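Local structure of 6-phospho-beta-glucosidase BglT (1UP7) at residues Gly88-Asp92 with Ser113-Arg117. The protein hydrolyses cellobiose 6'-phosphate into glucose 6-phosphate and glucose, using NAD+ and a manganese ion as cofactors. Sequence-based numbering, arbitrary orientation.
Sequences GREND and SAALR. With G6P (6-O-phosphono-alpha-D-glucopyranose), chain J.
With its CG swung anti to the carbonyl carbon (chi1 -69°), Asp92 reaches from one helix to the next, while the side chain of Arg117, bent at chi3 (-44°), turns its guanidinium to meet it. Both helices, 85-94 and 109-131, belong to the NAD-binding Rossmann-type domain of this family 4 glycosidase, and the pair illustrates how one buried carboxylate can join two helices whose contacting segments run obliquely antiparallel. The salt bridge is end-on and bidentate: Arg117 NH2 donates to Asp92 OD2 at 2.7 Å and Arg117 NH1 to Asp92 OD1 at 3.1 Å, both bonds almost straight and each using the syn side of its oxygen. Yet the two flat groups are not quite coplanar, their planes lying 24° apart. Ser113 OG adds a third bond, donated to Asp92 OD1 over 2.6 Å from the carboxylate face opposite to that used by Arg117 NH1. Were Asp92 an alanine, the buried Arg117 charge would probably lose its carboxylate mate and Ser113 OG one of its partners, leaving the guanidinium less firmly fixed in rotation. Elsewhere Arg117 is held by Pro83 O through NE and by Asn410 OD1 through NH1. Close packing matters too, for Gly88 CA sits 3.7 Å above the centre of the Arg117 guanidinium plane, so the backbone packs directly on that face. Away from this junction the helix carries Arg89, whose extended chain sends NH1 to G6P O3P and NH2 to G6P O2P, gripping the phosphate of the bound product, glucose 6-phosphate, edge-on beside Arg263 and Arg291; Glu93 binds its NE. Water completes the link between the helices, donating to Asp92 O at 3.0 Å and to Ser113 OG at 2.8 Å.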
loop_
_atom_site.group_PDB
_atom_site.type_symbol
_atom_site.label_atom_id
_atom_site.label_comp_id
_atom_site.label_asym_id
_atom_site.label_seq_id
_atom_site.Cartn_x
_atom_site.Cartn_y
_atom_site.Cartn_z
ATOM N N GLY A 88 0.840 -41.437 -4.628
ATOM C CA GLY A 88 1.369 -40.095 -4.836
ATOM C C GLY A 88 2.006 -39.528 -3.577
ATOM O O GLY A 88 3.088 -38.962 -3.648
ATOM N N ARG A 89 1.343 -39.721 -2.435
ATOM C CA ARG A 89 1.833 -39.274 -1.133
ATOM C C ARG A 89 3.166 -39.982 -0.811
ATOM O O ARG A 89 4.117 -39.345 -0.337
ATOM C CB ARG A 89 0.750 -39.557 -0.092
ATOM C CG ARG A 89 0.948 -38.840 1.217
ATOM C CD ARG A 89 0.063 -39.364 2.300
ATOM N NE ARG A 89 0.535 -38.973 3.611
ATOM C CZ ARG A 89 -0.242 -38.909 4.684
ATOM N NH1 ARG A 89 -1.540 -39.233 4.593
ATOM N NH2 ARG A 89 0.273 -38.538 5.849
ATOM N N GLU A 90 3.233 -41.282 -1.115
ATOM C CA GLU A 90 4.430 -42.091 -0.868
ATOM C C GLU A 90 5.644 -41.524 -1.616
ATOM O O GLU A 90 6.730 -41.362 -1.040
ATOM C CB GLU A 90 4.181 -43.544 -1.281
ATOM C CG GLU A 90 5.160 -44.513 -0.657
ATOM C CD GLU A 90 5.025 -45.943 -1.158
ATOM O OE1 GLU A 90 3.907 -46.329 -1.603
ATOM O OE2 GLU A 90 6.047 -46.708 -1.091
ATOM N N ASN A 91 5.443 -41.214 -2.898
ATOM C CA ASN A 91 6.457 -40.541 -3.708
ATOM C C ASN A 91 6.807 -39.175 -3.137
ATOM O O ASN A 91 7.992 -38.842 -3.055
ATOM C CB ASN A 91 5.998 -40.372 -5.177
ATOM C CG ASN A 91 5.830 -41.709 -5.929
ATOM O OD1 ASN A 91 6.504 -42.673 -5.649
ATOM N ND2 ASN A 91 4.915 -41.736 -6.900
ATOM N N ASP A 92 5.781 -38.412 -2.744
ATOM C CA ASP A 92 5.966 -37.108 -2.125
ATOM C C ASP A 92 6.917 -37.126 -0.921
ATOM O O ASP A 92 7.798 -36.278 -0.848
ATOM C CB ASP A 92 4.606 -36.511 -1.702
ATOM C CG ASP A 92 3.722 -36.106 -2.889
ATOM O OD1 ASP A 92 4.230 -35.946 -4.025
ATOM O OD2 ASP A 92 2.488 -35.913 -2.759
ATOM N N SER A 113 5.237 -31.304 -5.072
ATOM C CA SER A 113 4.793 -32.295 -6.038
ATOM C C SER A 113 3.307 -32.569 -5.859
ATOM O O SER A 113 2.595 -32.740 -6.834
ATOM C CB SER A 113 5.617 -33.596 -5.961
ATOM O OG SER A 113 5.832 -33.975 -4.612
ATOM N N ALA A 114 2.834 -32.575 -4.615
ATOM C CA ALA A 114 1.408 -32.641 -4.345
ATOM C C ALA A 114 0.633 -31.488 -5.023
ATOM O O ALA A 114 -0.445 -31.713 -5.590
ATOM C CB ALA A 114 1.135 -32.721 -2.830
ATOM N N ALA A 115 1.175 -30.270 -5.001
ATOM C CA ALA A 115 0.465 -29.139 -5.605
ATOM C C ALA A 115 0.377 -29.332 -7.122
ATOM O O ALA A 115 -0.677 -29.070 -7.757
ATOM C CB ALA A 115 1.147 -27.777 -5.269
ATOM N N LEU A 116 1.486 -29.752 -7.716
ATOM C CA LEU A 116 1.513 -29.957 -9.170
ATOM C C LEU A 116 0.507 -31.001 -9.619
ATOM O O LEU A 116 -0.033 -30.883 -10.714
ATOM C CB LEU A 116 2.901 -30.383 -9.677
ATOM C CG LEU A 116 4.010 -29.333 -9.657
ATOM C CD1 LEU A 116 5.303 -29.974 -10.148
ATOM C CD2 LEU A 116 3.645 -28.052 -10.455
ATOM N N ARG A 117 0.292 -32.043 -8.810
ATOM C CA ARG A 117 -0.733 -33.038 -9.117
ATOM C C ARG A 117 -2.124 -32.449 -8.935
ATOM O O ARG A 117 -3.048 -32.813 -9.673
ATOM C CB ARG A 117 -0.607 -34.275 -8.228
ATOM C CG ARG A 117 0.323 -35.370 -8.727
ATOM C CD ARG A 117 0.090 -36.790 -8.135
ATOM N NE ARG A 117 -0.133 -36.717 -6.702
ATOM C CZ ARG A 117 0.839 -36.517 -5.818
ATOM N NH1 ARG A 117 2.105 -36.432 -6.244
ATOM N NH2 ARG A 117 0.545 -36.425 -4.515
HETATM C C1 G6P J . -3.066 -32.895 10.403
HETATM C C2 G6P J . -3.041 -31.804 9.298
HETATM C C3 G6P J . -3.732 -32.326 8.039
HETATM C C4 G6P J . -2.950 -33.541 7.566
HETATM C C5 G6P J . -3.043 -34.627 8.655
HETATM C C6 G6P J . -2.236 -35.854 8.254
HETATM O O1 G6P J . -2.387 -32.530 11.619
HETATM O O2 G6P J . -3.673 -30.584 9.685
HETATM O O3 G6P J . -3.849 -31.335 7.013
HETATM O O4 G6P J . -3.414 -33.973 6.286
HETATM O O5 G6P J . -2.532 -34.152 9.927
HETATM O O6 G6P J . -2.816 -37.040 8.774
HETATM P P G6P J . -2.573 -38.460 8.054
HETATM O O1P G6P J . -3.490 -39.440 8.748
HETATM O O2P G6P J . -1.153 -38.997 8.149
HETATM O O3P G6P J . -2.966 -38.298 6.612
HETATM O O HOH W 1 8.281 -34.841 -3.488
#